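PDB 4CEK: regulator of nonsense transcripts 2 from Homo sapiens, which acts as a factor in nonsense-mediated mRNA decay, the pathway that removes transcripts with premature stop codons, and is represented here by its second MIF4G domain. Local coordinates for residues N20-K25 / A137-C142; S112-I117 / M145-N150; V129-I134 / Y172-A177; K153-L158 / S184-D189; K215-I220 / C254-T259. All blocks are in the same frame, centred on the assembly; numbering follows the deposited sequence.

Interaction 1: residues N20-K25 / A137-C142; sequences NLIDLK and AAMDFC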
# COMPACT_ATOMS: atom_id res chain seq x y z
N ASN A 20 6.04 5.44 15.39
CA ASN A 20 6.96 4.81 16.36
C ASN A 20 7.30 3.40 15.98
O ASN A 20 6.61 2.43 16.33
CB ASN A 20 6.40 4.89 17.79
CG ASN A 20 6.45 6.31 18.33
OD1 ASN A 20 5.47 6.83 18.84
ND2 ASN A 20 7.61 6.95 18.16
N LEU A 21 8.39 3.30 15.23
CA LEU A 21 8.86 2.06 14.66
C LEU A 21 9.98 1.53 15.54
O LEU A 21 10.62 2.31 16.27
CB LEU A 21 9.34 2.29 13.21
CG LEU A 21 8.29 2.72 12.16
CD1 LEU A 21 8.88 2.73 10.76
CD2 LEU A 21 7.09 1.80 12.22
N ILE A 22 10.19 0.22 15.51
CA ILE A 22 11.34 -0.35 16.18
C ILE A 22 12.58 0.02 15.38
O ILE A 22 12.60 -0.09 14.15
CB ILE A 22 11.23 -1.87 16.36
CG1 ILE A 22 10.18 -2.21 17.42
CG2 ILE A 22 12.57 -2.45 16.82
CD1 ILE A 22 10.57 -3.37 18.31
N ASP A 23 13.60 0.50 16.09
CA ASP A 23 14.89 0.87 15.50
C ASP A 23 15.73 -0.39 15.31
O ASP A 23 16.47 -0.81 16.20
CB ASP A 23 15.59 1.87 16.42
CG ASP A 23 16.91 2.36 15.85
OD1 ASP A 23 17.23 2.08 14.68
OD2 ASP A 23 17.63 3.04 16.61
N LEU A 24 15.60 -1.01 14.15
CA LEU A 24 16.37 -2.19 13.86
C LEU A 24 17.84 -1.88 13.61
O LEU A 24 18.65 -2.79 13.73
CB LEU A 24 15.83 -2.94 12.66
CG LEU A 24 14.42 -3.49 12.72
CD1 LEU A 24 14.29 -4.40 11.52
CD2 LEU A 24 14.09 -4.22 14.00
N LYS A 25 18.21 -0.64 13.27
CA LYS A 25 19.60 -0.39 12.86
C LYS A 25 20.59 -0.61 14.01
O LYS A 25 21.78 -0.78 13.78
CB LYS A 25 19.80 0.99 12.21
CG LYS A 25 20.74 0.93 10.99
CD LYS A 25 21.50 2.22 10.70
CE LYS A 25 22.59 1.98 9.65
NZ LYS A 25 23.66 3.03 9.66
N ALA A 137 8.14 -10.16 13.55
CA ALA A 137 8.42 -10.71 12.23
C ALA A 137 9.60 -9.99 11.56
O ALA A 137 10.46 -10.62 10.92
CB ALA A 137 7.17 -10.64 11.35
N ALA A 138 9.63 -8.67 11.72
CA ALA A 138 10.73 -7.86 11.24
C ALA A 138 12.06 -8.21 11.92
O ALA A 138 13.09 -8.27 11.26
CB ALA A 138 10.42 -6.38 11.44
N MET A 139 12.05 -8.43 13.24
CA MET A 139 13.30 -8.77 13.94
C MET A 139 13.77 -10.14 13.49
O MET A 139 14.94 -10.34 13.17
CB MET A 139 13.12 -8.69 15.45
CG MET A 139 13.11 -7.25 15.98
SD MET A 139 12.73 -6.99 17.75
CE MET A 139 11.02 -7.50 17.86
N ASP A 140 12.83 -11.08 13.41
CA ASP A 140 13.13 -12.44 12.97
C ASP A 140 13.75 -12.46 11.57
O ASP A 140 14.75 -13.14 11.33
CB ASP A 140 11.84 -13.28 13.03
CG ASP A 140 12.06 -14.74 12.70
OD1 ASP A 140 13.23 -15.19 12.73
OD2 ASP A 140 11.06 -15.46 12.42
N PHE A 141 13.16 -11.72 10.64
CA PHE A 141 13.65 -11.70 9.26
C PHE A 141 15.03 -11.04 9.20
O PHE A 141 15.95 -11.53 8.54
CB PHE A 141 12.68 -10.94 8.36
CG PHE A 141 13.04 -11.01 6.93
CD1 PHE A 141 13.92 -10.11 6.40
CD2 PHE A 141 12.57 -12.04 6.13
CE1 PHE A 141 14.31 -10.20 5.06
CE2 PHE A 141 12.97 -12.15 4.81
CZ PHE A 141 13.84 -11.20 4.27
N CYS A 142 15.16 -9.93 9.89
CA CYS A 142 16.37 -9.12 9.84
C CYS A 142 17.61 -9.86 10.43
O CYS A 142 18.74 -9.55 10.08
CB CYS A 142 16.11 -7.81 10.59
SG CYS A 142 17.14 -6.44 10.07
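L24 is the bump and helix 131-144 supplies the hollow, a worked example of how a loop residue can fit against a helix through apolar contacts. The isobutyl group of L24 settles into a dip lined by A138, M139 and C142, where A138 and C142 stand one helical turn apart. The two methyls divide the work. CD1 of L24 reaches the far end of the dip, lying 3.8 Å from SG of C142, while the small CB of A138 forms the floor at 4.3 Å from the same CD1. CD2 of L24 presses on the flank of M139, with CG of that methionine 3.7 Å away.

M139 in turn is a ridge with a hooked end. Its chain runs straight through chi2 and then bends at chi3 (-66°), which brings the CE methyl round to the loop. There the side chains of M139 and I22 cross at about a right angle and meet only through their end methyls, CE of M139 and CD1 of I22, 4.2 Å apart. Between the two bumps, OD1 of D23 accepts from the backbone N of K25 at 3.2 Å, an Asx turn, and the same aspartate is the centre of an inverse gamma turn. The fit across the interface is thus wholly apolar, while the D23-K25 bond shapes the loop itself.

In the surrounding fold, L24 touches L179 and L21 touches R174 and T178, all on helix 169-179, and the carbonyl of N20 accepts from R174. The loop therefore spans helices 131-144 and 169-179, while A137 and D140 pack on F121 of helix 110-124.

Interaction 2: residues S112-I117 / M145-N150; sequences SHLKLI and MNTKAN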
# COMPACT_ATOMS: atom_id res chain seq x y z
N SER A 112 19.01 -25.14 1.86
CA SER A 112 17.76 -25.91 1.89
C SER A 112 17.10 -25.83 3.28
O SER A 112 15.89 -25.98 3.39
CB SER A 112 17.98 -27.37 1.51
OG SER A 112 18.66 -28.06 2.54
N HIS A 113 17.88 -25.61 4.34
CA HIS A 113 17.32 -25.44 5.68
C HIS A 113 16.81 -24.03 5.79
O HIS A 113 15.70 -23.81 6.26
CB HIS A 113 18.34 -25.76 6.78
CG HIS A 113 17.86 -25.46 8.20
ND1 HIS A 113 18.35 -24.42 8.93
CD2 HIS A 113 16.95 -26.13 9.04
CE1 HIS A 113 17.77 -24.42 10.16
NE2 HIS A 113 16.91 -25.46 10.22
N LEU A 114 17.62 -23.07 5.34
CA LEU A 114 17.24 -21.65 5.31
C LEU A 114 16.02 -21.39 4.45
O LEU A 114 15.11 -20.69 4.85
CB LEU A 114 18.40 -20.80 4.80
CG LEU A 114 18.15 -19.30 4.71
CD1 LEU A 114 18.13 -18.68 6.11
CD2 LEU A 114 19.19 -18.66 3.79
N LYS A 115 15.99 -21.96 3.25
CA LYS A 115 14.77 -21.90 2.43
C LYS A 115 13.55 -22.40 3.25
O LYS A 115 12.49 -21.76 3.27
CB LYS A 115 14.93 -22.74 1.15
CG LYS A 115 13.79 -22.59 0.15
CD LYS A 115 13.43 -23.88 -0.58
CE LYS A 115 12.44 -23.59 -1.70
NZ LYS A 115 11.80 -24.79 -2.31
N LEU A 116 13.72 -23.52 3.94
CA LEU A 116 12.62 -24.11 4.70
C LEU A 116 12.10 -23.13 5.74
O LEU A 116 10.89 -22.96 5.84
CB LEU A 116 13.02 -25.45 5.35
CG LEU A 116 11.91 -26.28 6.03
CD1 LEU A 116 10.63 -26.25 5.22
CD2 LEU A 116 12.34 -27.73 6.29
N ILE A 117 12.98 -22.45 6.46
CA ILE A 117 12.52 -21.55 7.51
C ILE A 117 11.91 -20.26 6.92
O ILE A 117 10.99 -19.70 7.50
CB ILE A 117 13.60 -21.24 8.57
CG1 ILE A 117 14.47 -20.06 8.19
CG2 ILE A 117 14.48 -22.46 8.84
CD1 ILE A 117 14.52 -19.05 9.32
N MET A 145 17.41 -14.35 8.30
CA MET A 145 16.93 -14.66 6.94
C MET A 145 17.34 -13.67 5.87
O MET A 145 17.07 -13.91 4.70
CB MET A 145 15.40 -14.76 6.90
CG MET A 145 14.80 -15.49 8.08
SD MET A 145 13.01 -15.46 8.04
CE MET A 145 12.76 -16.38 6.56
N ASN A 146 17.97 -12.58 6.25
CA ASN A 146 18.34 -11.56 5.30
C ASN A 146 19.33 -12.07 4.23
O ASN A 146 20.42 -12.55 4.51
CB ASN A 146 18.89 -10.35 6.02
CG ASN A 146 18.94 -9.14 5.13
OD1 ASN A 146 18.42 -9.19 4.01
ND2 ASN A 146 19.55 -8.06 5.61
N THR A 147 18.93 -11.95 2.97
CA THR A 147 19.58 -12.59 1.85
C THR A 147 18.88 -12.03 0.63
O THR A 147 17.65 -12.05 0.57
CB THR A 147 19.37 -14.11 1.91
OG1 THR A 147 20.28 -14.68 2.86
CG2 THR A 147 19.53 -14.74 0.55
N LYS A 148 19.66 -11.47 -0.29
CA LYS A 148 19.16 -10.97 -1.55
C LYS A 148 17.99 -11.82 -2.08
O LYS A 148 16.89 -11.30 -2.29
CB LYS A 148 20.28 -10.90 -2.60
CG LYS A 148 20.08 -9.80 -3.64
CD LYS A 148 20.73 -10.15 -4.97
CE LYS A 148 20.32 -9.16 -6.06
NZ LYS A 148 21.39 -8.96 -7.09
N ALA A 149 18.22 -13.11 -2.23
CA ALA A 149 17.18 -14.04 -2.69
C ALA A 149 15.93 -14.02 -1.79
O ALA A 149 14.81 -14.23 -2.25
CB ALA A 149 17.73 -15.45 -2.78
N ASN A 150 16.16 -13.83 -0.50
CA ASN A 150 15.10 -13.85 0.49
C ASN A 150 14.35 -12.52 0.54
O ASN A 150 13.16 -12.50 0.86
CB ASN A 150 15.66 -14.20 1.89
CG ASN A 150 15.87 -15.71 2.08
OD1 ASN A 150 15.55 -16.51 1.20
ND2 ASN A 150 16.38 -16.10 3.26
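I117 and M145 make the clearest apolar contact here, one that illustrates how a helix can pack against the turn joining two others. CD1 of I117 lies 3.8 Å from CG of M145 and 4.1 Å from its SD. The isoleucine places CG1 between its backbone N and carbonyl carbon (chi1 88°), and M145 bends at chi3 to carry its CE methyl to 3.9 Å from the carbonyl O of I117.

A second kind of contact sets hydrocarbon against an amide. The CD2 methyl of L114 rests 3.8 Å from ND2 of N150, with the methyl also near OG1 of T147 at its margin.

The bond that positions N150 lies within 145-150. ND2 of N150 donates to the carbonyl O of M145 at 2.7 Å in a nearly straight bond (162°), lying in the carbonyl plane on a lone pair and in the plane of the amide itself. This fixes the rotation of the amide whose ND2 L114 touches and ties the turn back to the start of helix 148-159.

Further along helix 110-124, V118 and F121 pack on M145 and V118 also touches N150; the contact thus joins that helix to the junction between helices 131-144 and 148-159.

Interaction 3: residues V129-I134 / Y172-A177; sequences VNRDLI and YARLVA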
# COMPACT_ATOMS: atom_id res chain seq x y z
N VAL A 129 -1.39 -10.20 12.69
CA VAL A 129 -2.48 -9.22 12.71
C VAL A 129 -2.43 -8.21 13.89
O VAL A 129 -3.42 -7.56 14.16
CB VAL A 129 -3.87 -9.93 12.63
CG1 VAL A 129 -4.02 -10.64 11.30
CG2 VAL A 129 -4.05 -10.94 13.76
N ASN A 130 -1.29 -8.02 14.56
CA ASN A 130 -1.15 -6.81 15.44
C ASN A 130 0.25 -6.21 15.42
O ASN A 130 1.16 -6.78 14.85
CB ASN A 130 -1.62 -7.05 16.90
CG ASN A 130 -0.73 -8.04 17.69
OD1 ASN A 130 0.26 -8.60 17.20
ND2 ASN A 130 -1.09 -8.25 18.93
N ARG A 131 0.38 -5.03 16.02
CA ARG A 131 1.60 -4.26 16.05
C ARG A 131 2.79 -5.05 16.61
O ARG A 131 3.88 -5.05 16.04
CB ARG A 131 1.35 -3.01 16.88
CG ARG A 131 2.48 -2.00 16.92
CD ARG A 131 2.37 -1.08 18.13
NE ARG A 131 3.34 0.01 18.09
CZ ARG A 131 3.48 0.95 19.03
NH1 ARG A 131 2.69 0.94 20.11
NH2 ARG A 131 4.40 1.90 18.88
N ASP A 132 2.59 -5.75 17.73
CA ASP A 132 3.67 -6.54 18.33
C ASP A 132 4.05 -7.72 17.45
O ASP A 132 5.24 -7.95 17.21
CB ASP A 132 3.30 -7.00 19.76
CG ASP A 132 3.08 -5.83 20.72
OD1 ASP A 132 3.75 -4.77 20.60
OD2 ASP A 132 2.23 -5.96 21.61
N LEU A 133 3.07 -8.48 16.97
CA LEU A 133 3.39 -9.60 16.06
C LEU A 133 4.20 -9.16 14.80
O LEU A 133 5.10 -9.87 14.38
CB LEU A 133 2.14 -10.35 15.60
CG LEU A 133 1.47 -11.47 16.43
CD1 LEU A 133 0.22 -11.93 15.67
CD2 LEU A 133 2.39 -12.67 16.72
N ILE A 134 3.89 -8.01 14.20
CA ILE A 134 4.50 -7.65 12.90
C ILE A 134 5.92 -7.12 13.13
O ILE A 134 6.81 -7.38 12.34
CB ILE A 134 3.62 -6.67 12.03
CG1 ILE A 134 3.98 -6.76 10.54
CG2 ILE A 134 3.77 -5.24 12.50
CD1 ILE A 134 3.55 -8.04 9.84
N TYR A 172 1.55 -5.07 6.87
CA TYR A 172 2.48 -5.21 5.77
C TYR A 172 3.22 -3.92 5.45
O TYR A 172 4.43 -3.94 5.26
CB TYR A 172 1.79 -5.78 4.57
CG TYR A 172 1.52 -7.26 4.69
CD1 TYR A 172 1.63 -7.94 5.92
CD2 TYR A 172 1.16 -7.99 3.58
CE1 TYR A 172 1.40 -9.31 6.01
CE2 TYR A 172 0.92 -9.35 3.65
CZ TYR A 172 1.05 -10.01 4.85
OH TYR A 172 0.80 -11.38 4.87
N ALA A 173 2.54 -2.79 5.47
CA ALA A 173 3.24 -1.52 5.33
C ALA A 173 4.19 -1.24 6.49
O ALA A 173 5.25 -0.64 6.30
CB ALA A 173 2.25 -0.37 5.15
N ARG A 174 3.79 -1.58 7.71
CA ARG A 174 4.66 -1.34 8.88
C ARG A 174 5.97 -2.15 8.77
O ARG A 174 7.05 -1.62 9.01
CB ARG A 174 3.96 -1.69 10.21
CG ARG A 174 4.55 -0.93 11.40
CD ARG A 174 3.82 -1.25 12.69
NE ARG A 174 4.69 -1.22 13.87
CZ ARG A 174 4.98 -0.15 14.61
NH1 ARG A 174 4.47 1.04 14.34
NH2 ARG A 174 5.80 -0.27 15.66
N LEU A 175 5.85 -3.42 8.40
CA LEU A 175 6.99 -4.29 8.14
C LEU A 175 7.97 -3.60 7.19
O LEU A 175 9.12 -3.37 7.55
CB LEU A 175 6.52 -5.62 7.51
CG LEU A 175 7.57 -6.75 7.39
CD1 LEU A 175 8.21 -7.06 8.75
CD2 LEU A 175 6.88 -7.98 6.83
N VAL A 176 7.46 -3.20 6.01
CA VAL A 176 8.28 -2.61 4.98
C VAL A 176 8.99 -1.37 5.51
O VAL A 176 10.18 -1.21 5.31
CB VAL A 176 7.47 -2.28 3.73
CG1 VAL A 176 8.27 -1.37 2.80
CG2 VAL A 176 7.03 -3.57 3.02
N ALA A 177 8.27 -0.51 6.22
CA ALA A 177 8.87 0.74 6.69
C ALA A 177 9.86 0.48 7.83
O ALA A 177 10.77 1.28 8.07
CB ALA A 177 7.79 1.70 7.14
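R131, just after the N-cap N130, whose OD1 accepts from the backbone N of L133 at 2.8 Å, crosses the guanidinium of R174 and shows two like charges brought close together. The extended R131 chain lays CG over one face of the R174 guanidinium, toward its rim, and sets NE 3.5 Å from NH2 of R174, a pair of donors and not a bond. The two planes stand 83° apart, R131 offering its edge. R174 bends at chi3 and is held by NH1 bonds to the carbonyls of N16 and F17, and by NH2 through the N20 carbonyl and a salt bridge to D135, which probably offsets the crowding of charge. Putting a leucine at R174 would probably leave D135 without its ionic mate and the carbonyls of N16 and F17 without this donor.

I134, further along, is the apolar wedge. Its CG2 meets CD of R174 at 4.0 Å, its CG1 lies 4.1 Å from CB of L175, and its CD1 comes to the ring edge of Y172, 4.4 Å from CD1 of that tyrosine. Helices 131-144 and 169-179 thus pair within the all-helical MIF4G domain, a fold of HEAT-like helical hairpins stacked into a solenoid.

Interaction 4: residues K153-L158 / S184-D189; sequences KLVRAL and SDVAED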
# COMPACT_ATOMS: atom_id res chain seq x y z
N LYS A 153 11.86 -12.77 -2.28
CA LYS A 153 10.73 -13.59 -1.90
C LYS A 153 9.81 -12.83 -0.95
O LYS A 153 8.61 -12.95 -1.07
CB LYS A 153 11.19 -14.91 -1.28
CG LYS A 153 11.25 -16.07 -2.28
CD LYS A 153 12.08 -17.26 -1.79
CE LYS A 153 11.30 -18.58 -1.82
NZ LYS A 153 10.88 -19.08 -3.17
N LEU A 154 10.35 -12.07 -0.01
CA LEU A 154 9.53 -11.29 0.91
C LEU A 154 8.66 -10.32 0.11
O LEU A 154 7.44 -10.37 0.18
CB LEU A 154 10.38 -10.49 1.90
CG LEU A 154 9.59 -9.59 2.85
CD1 LEU A 154 8.43 -10.33 3.51
CD2 LEU A 154 10.48 -8.88 3.87
N VAL A 155 9.30 -9.46 -0.68
CA VAL A 155 8.63 -8.47 -1.53
C VAL A 155 7.47 -9.12 -2.29
O VAL A 155 6.36 -8.60 -2.31
CB VAL A 155 9.63 -7.82 -2.50
CG1 VAL A 155 8.89 -7.16 -3.65
CG2 VAL A 155 10.52 -6.82 -1.79
N ARG A 156 7.72 -10.29 -2.86
CA ARG A 156 6.71 -10.93 -3.67
C ARG A 156 5.57 -11.50 -2.85
O ARG A 156 4.41 -11.50 -3.29
CB ARG A 156 7.36 -12.02 -4.54
CG ARG A 156 8.29 -11.46 -5.60
CD ARG A 156 9.03 -12.57 -6.34
NE ARG A 156 10.22 -12.07 -7.01
CZ ARG A 156 10.94 -12.74 -7.93
NH1 ARG A 156 10.60 -13.97 -8.30
NH2 ARG A 156 12.00 -12.18 -8.47
N ALA A 157 5.87 -11.98 -1.65
CA ALA A 157 4.81 -12.45 -0.74
C ALA A 157 3.99 -11.28 -0.21
O ALA A 157 2.78 -11.41 -0.07
CB ALA A 157 5.37 -13.27 0.41
N LEU A 158 4.62 -10.16 0.09
CA LEU A 158 3.89 -8.95 0.46
C LEU A 158 2.95 -8.49 -0.68
O LEU A 158 1.82 -8.14 -0.43
CB LEU A 158 4.85 -7.85 0.84
CG LEU A 158 5.76 -8.17 2.02
CD1 LEU A 158 6.58 -6.95 2.40
CD2 LEU A 158 4.90 -8.61 3.20
N SER A 184 16.69 -1.03 2.46
CA SER A 184 15.76 -0.21 1.71
C SER A 184 15.11 -0.92 0.50
O SER A 184 13.96 -0.64 0.21
CB SER A 184 16.47 1.09 1.28
OG SER A 184 17.41 0.84 0.26
N ASP A 185 15.84 -1.83 -0.19
CA ASP A 185 15.38 -2.49 -1.46
C ASP A 185 14.04 -3.25 -1.38
O ASP A 185 13.41 -3.55 -2.39
CB ASP A 185 16.44 -3.44 -1.97
CG ASP A 185 16.84 -4.46 -0.94
OD1 ASP A 185 16.97 -4.05 0.25
OD2 ASP A 185 17.04 -5.65 -1.31
N VAL A 186 13.62 -3.60 -0.19
CA VAL A 186 12.31 -4.16 -0.03
C VAL A 186 11.27 -3.09 -0.38
O VAL A 186 10.36 -3.35 -1.18
CB VAL A 186 12.13 -4.65 1.40
CG1 VAL A 186 10.66 -5.03 1.60
CG2 VAL A 186 13.10 -5.81 1.64
N ALA A 187 11.43 -1.89 0.18
CA ALA A 187 10.54 -0.76 -0.11
C ALA A 187 10.56 -0.44 -1.61
O ALA A 187 9.51 -0.35 -2.26
CB ALA A 187 10.93 0.46 0.70
N GLU A 188 11.77 -0.36 -2.16
CA GLU A 188 11.95 0.07 -3.53
C GLU A 188 11.21 -0.87 -4.47
O GLU A 188 10.58 -0.42 -5.40
CB GLU A 188 13.42 0.03 -3.97
CG GLU A 188 14.48 0.48 -2.97
CD GLU A 188 14.54 1.96 -2.82
OE1 GLU A 188 13.70 2.64 -3.46
OE2 GLU A 188 15.43 2.44 -2.06
N ASP A 189 11.35 -2.17 -4.26
CA ASP A 189 10.80 -3.15 -5.19
C ASP A 189 9.27 -3.20 -5.07
O ASP A 189 8.58 -3.23 -6.09
CB ASP A 189 11.35 -4.57 -4.91
CG ASP A 189 12.72 -4.84 -5.54
OD1 ASP A 189 13.42 -3.90 -5.96
OD2 ASP A 189 13.11 -6.04 -5.61
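V155 meets V186 and D189 with both of its methyls, CG1 set anti to the backbone N (chi1 162°) and CG2 anti to the carbonyl carbon, so that CG2 faces V186 and CG1 faces D189. This is helix-helix packing inside the MIF4G helical fold, and a compact example of one valine carrying most of a contact. The segments 153-158 and 185-189, on helices 148-159 and 185-203, approach to 9.5 Å between axes and run 44° apart in direction.

CG2 of V155 drives in against the backbone of the partner, reaching 3.5 Å from the carbonyl O of V186. The same methyl lies 3.8 Å from CG1 of V186, which is also anti to its own backbone N. L154 adds a looser touch, its CD2 standing 4.5 Å from CG1 of V186.

OD2 of D185 forms a salt bridge with R151, one turn before V155. L158 packs on Y172 and V176 of helix 169-179, and L154 on L179, so that helix packs against the leucines near V155 in the sequence. At the edge of the contact, CG1 of V155 meets CB of D189 at 3.8 Å.

Interaction 5: residues K215-I220 / C254-T259; sequences KTVRFI and CTLLET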
# COMPACT_ATOMS: atom_id res chain seq x y z
N LYS A 215 -7.56 -2.96 -3.58
CA LYS A 215 -6.43 -3.51 -2.85
C LYS A 215 -5.15 -2.76 -3.22
O LYS A 215 -4.41 -2.34 -2.34
CB LYS A 215 -6.22 -5.01 -3.18
CG LYS A 215 -5.09 -5.68 -2.37
CD LYS A 215 -4.31 -6.77 -3.12
CE LYS A 215 -3.40 -6.22 -4.22
NZ LYS A 215 -1.93 -6.05 -3.92
N THR A 216 -4.87 -2.61 -4.52
CA THR A 216 -3.66 -1.92 -4.94
C THR A 216 -3.63 -0.51 -4.37
O THR A 216 -2.63 -0.10 -3.80
CB THR A 216 -3.54 -1.82 -6.47
OG1 THR A 216 -3.38 -3.12 -7.04
CG2 THR A 216 -2.35 -0.98 -6.86
N VAL A 217 -4.74 0.21 -4.51
CA VAL A 217 -4.81 1.61 -4.09
C VAL A 217 -4.75 1.72 -2.59
O VAL A 217 -4.10 2.62 -2.08
CB VAL A 217 -6.05 2.33 -4.68
CG1 VAL A 217 -6.48 3.48 -3.78
CG2 VAL A 217 -5.77 2.85 -6.08
N ARG A 218 -5.38 0.80 -1.85
CA ARG A 218 -5.25 0.80 -0.38
C ARG A 218 -3.81 0.57 0.11
O ARG A 218 -3.35 1.24 1.05
CB ARG A 218 -6.15 -0.24 0.29
CG ARG A 218 -7.64 0.11 0.24
CD ARG A 218 -8.45 -0.83 1.11
NE ARG A 218 -9.75 -1.13 0.50
CZ ARG A 218 -10.90 -0.51 0.79
NH1 ARG A 218 -10.95 0.48 1.69
NH2 ARG A 218 -12.02 -0.87 0.15
N PHE A 219 -3.09 -0.34 -0.55
CA PHE A 219 -1.69 -0.65 -0.21
C PHE A 219 -0.84 0.59 -0.43
O PHE A 219 -0.15 0.99 0.46
CB PHE A 219 -1.18 -1.85 -1.03
CG PHE A 219 -0.15 -2.72 -0.31
CD1 PHE A 219 0.57 -2.26 0.81
CD2 PHE A 219 0.10 -4.04 -0.77
CE1 PHE A 219 1.50 -3.07 1.45
CE2 PHE A 219 1.05 -4.84 -0.13
CZ PHE A 219 1.75 -4.36 0.98
N ILE A 220 -1.01 1.28 -1.55
CA ILE A 220 -0.31 2.54 -1.76
C ILE A 220 -0.63 3.57 -0.67
O ILE A 220 0.26 4.35 -0.20
CB ILE A 220 -0.63 3.13 -3.16
CG1 ILE A 220 -0.01 2.22 -4.23
CG2 ILE A 220 -0.10 4.55 -3.23
CD1 ILE A 220 -0.38 2.47 -5.70
N CYS A 254 -11.47 7.52 -4.51
CA CYS A 254 -12.20 7.67 -3.25
C CYS A 254 -11.65 6.70 -2.24
O CYS A 254 -11.48 7.06 -1.06
CB CYS A 254 -13.75 7.49 -3.43
SG CYS A 254 -14.54 8.85 -4.40
N THR A 255 -11.36 5.47 -2.68
CA THR A 255 -10.57 4.53 -1.85
C THR A 255 -9.21 5.12 -1.44
O THR A 255 -8.84 5.08 -0.25
CB THR A 255 -10.32 3.22 -2.57
OG1 THR A 255 -11.56 2.75 -3.11
CG2 THR A 255 -9.73 2.20 -1.58
N LEU A 256 -8.49 5.70 -2.39
CA LEU A 256 -7.19 6.29 -2.06
C LEU A 256 -7.37 7.32 -0.98
O LEU A 256 -6.63 7.32 0.02
CB LEU A 256 -6.50 6.92 -3.29
CG LEU A 256 -5.09 7.51 -3.14
CD1 LEU A 256 -4.15 6.44 -2.57
CD2 LEU A 256 -4.58 8.00 -4.48
N LEU A 257 -8.34 8.22 -1.16
CA LEU A 257 -8.53 9.33 -0.19
C LEU A 257 -9.04 8.87 1.20
O LEU A 257 -8.67 9.43 2.22
CB LEU A 257 -9.43 10.43 -0.77
CG LEU A 257 -8.90 11.19 -1.98
CD1 LEU A 257 -10.02 11.91 -2.78
CD2 LEU A 257 -7.86 12.15 -1.46
N GLU A 258 -9.85 7.83 1.24
CA GLU A 258 -10.23 7.22 2.52
C GLU A 258 -9.02 6.64 3.27
O GLU A 258 -8.98 6.65 4.50
CB GLU A 258 -11.22 6.08 2.31
CG GLU A 258 -12.66 6.43 1.98
CD GLU A 258 -13.48 5.15 1.78
OE1 GLU A 258 -13.27 4.20 2.58
OE2 GLU A 258 -14.30 5.07 0.82
N THR A 259 -8.05 6.11 2.52
CA THR A 259 -6.91 5.45 3.11
C THR A 259 -5.92 6.51 3.60
O THR A 259 -5.43 6.38 4.68
CB THR A 259 -6.27 4.44 2.11
OG1 THR A 259 -7.27 3.56 1.57
CG2 THR A 259 -5.18 3.59 2.79
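T255 opens the contact by placing its CG2 methyl over the centre of the R218 guanidinium, 3.7 Å above the plane, a neat case of a small methyl roofing a flat cation. The bend of the arginine at chi3 turns the guanidinium under that methyl. Nearer the R218 backbone, CG of R218 lies 3.5 Å from the same CG2 of T255. T255 holds CG2 anti to its backbone N and turns OG1 to the carbonyl of E251 on its own helix, which satisfies the hydroxyl while the methyl does the packing.

L256 comes next and receives V217. CG1 of V217 beds against the helix backbone, 3.3 Å from N of L256, and lies 3.5 Å from CB of L256, so the packing is tight. CD1 of L256 reaches back toward the carbonyl O of V217.

E258 contributes charge at a distance: its OE1 stands 4.5 Å from NH1 of R218, beyond a salt bridge. T259 closes the walk with CG2 3.4 Å from the carbonyl O of R218, and its OG1 donates to the carbonyl O of T255 at 2.8 Å, from the face opposite to that met by its own backbone N. Were T259 an alanine, the T255 carbonyl would probably lose one of its two donors and a gap would be likely beside the carbonyl O of R218.

Segments 215-220 and 254-259, 30° apart and 8.5 Å between axes, are therefore joined by fit of methyls and methylenes; the T255 and T259 hydroxyls bond within their own helix, and charge attraction across the pair is probably only a weak addition.

Taken from the N terminus, the contacts overlap in the first part of the chain and then fall into series. Interaction 1 brings the loop after helix 13-19 onto helix 131-144, closing the longest span. Before it closes, interactions 2 and 3 open, so it crosses both; interaction 2, ending on the turn into helix 148-159, also crosses interaction 3. Interaction 4 opens inside interaction 3 and closes after it, a further crossing. None nests. Interaction 5 follows all the others, yet F219 touches both Y172 and L158, linking it to interactions 3 and 4. Together they tie the loop after helix 13-19 to helices running from 110-124 to 247-266.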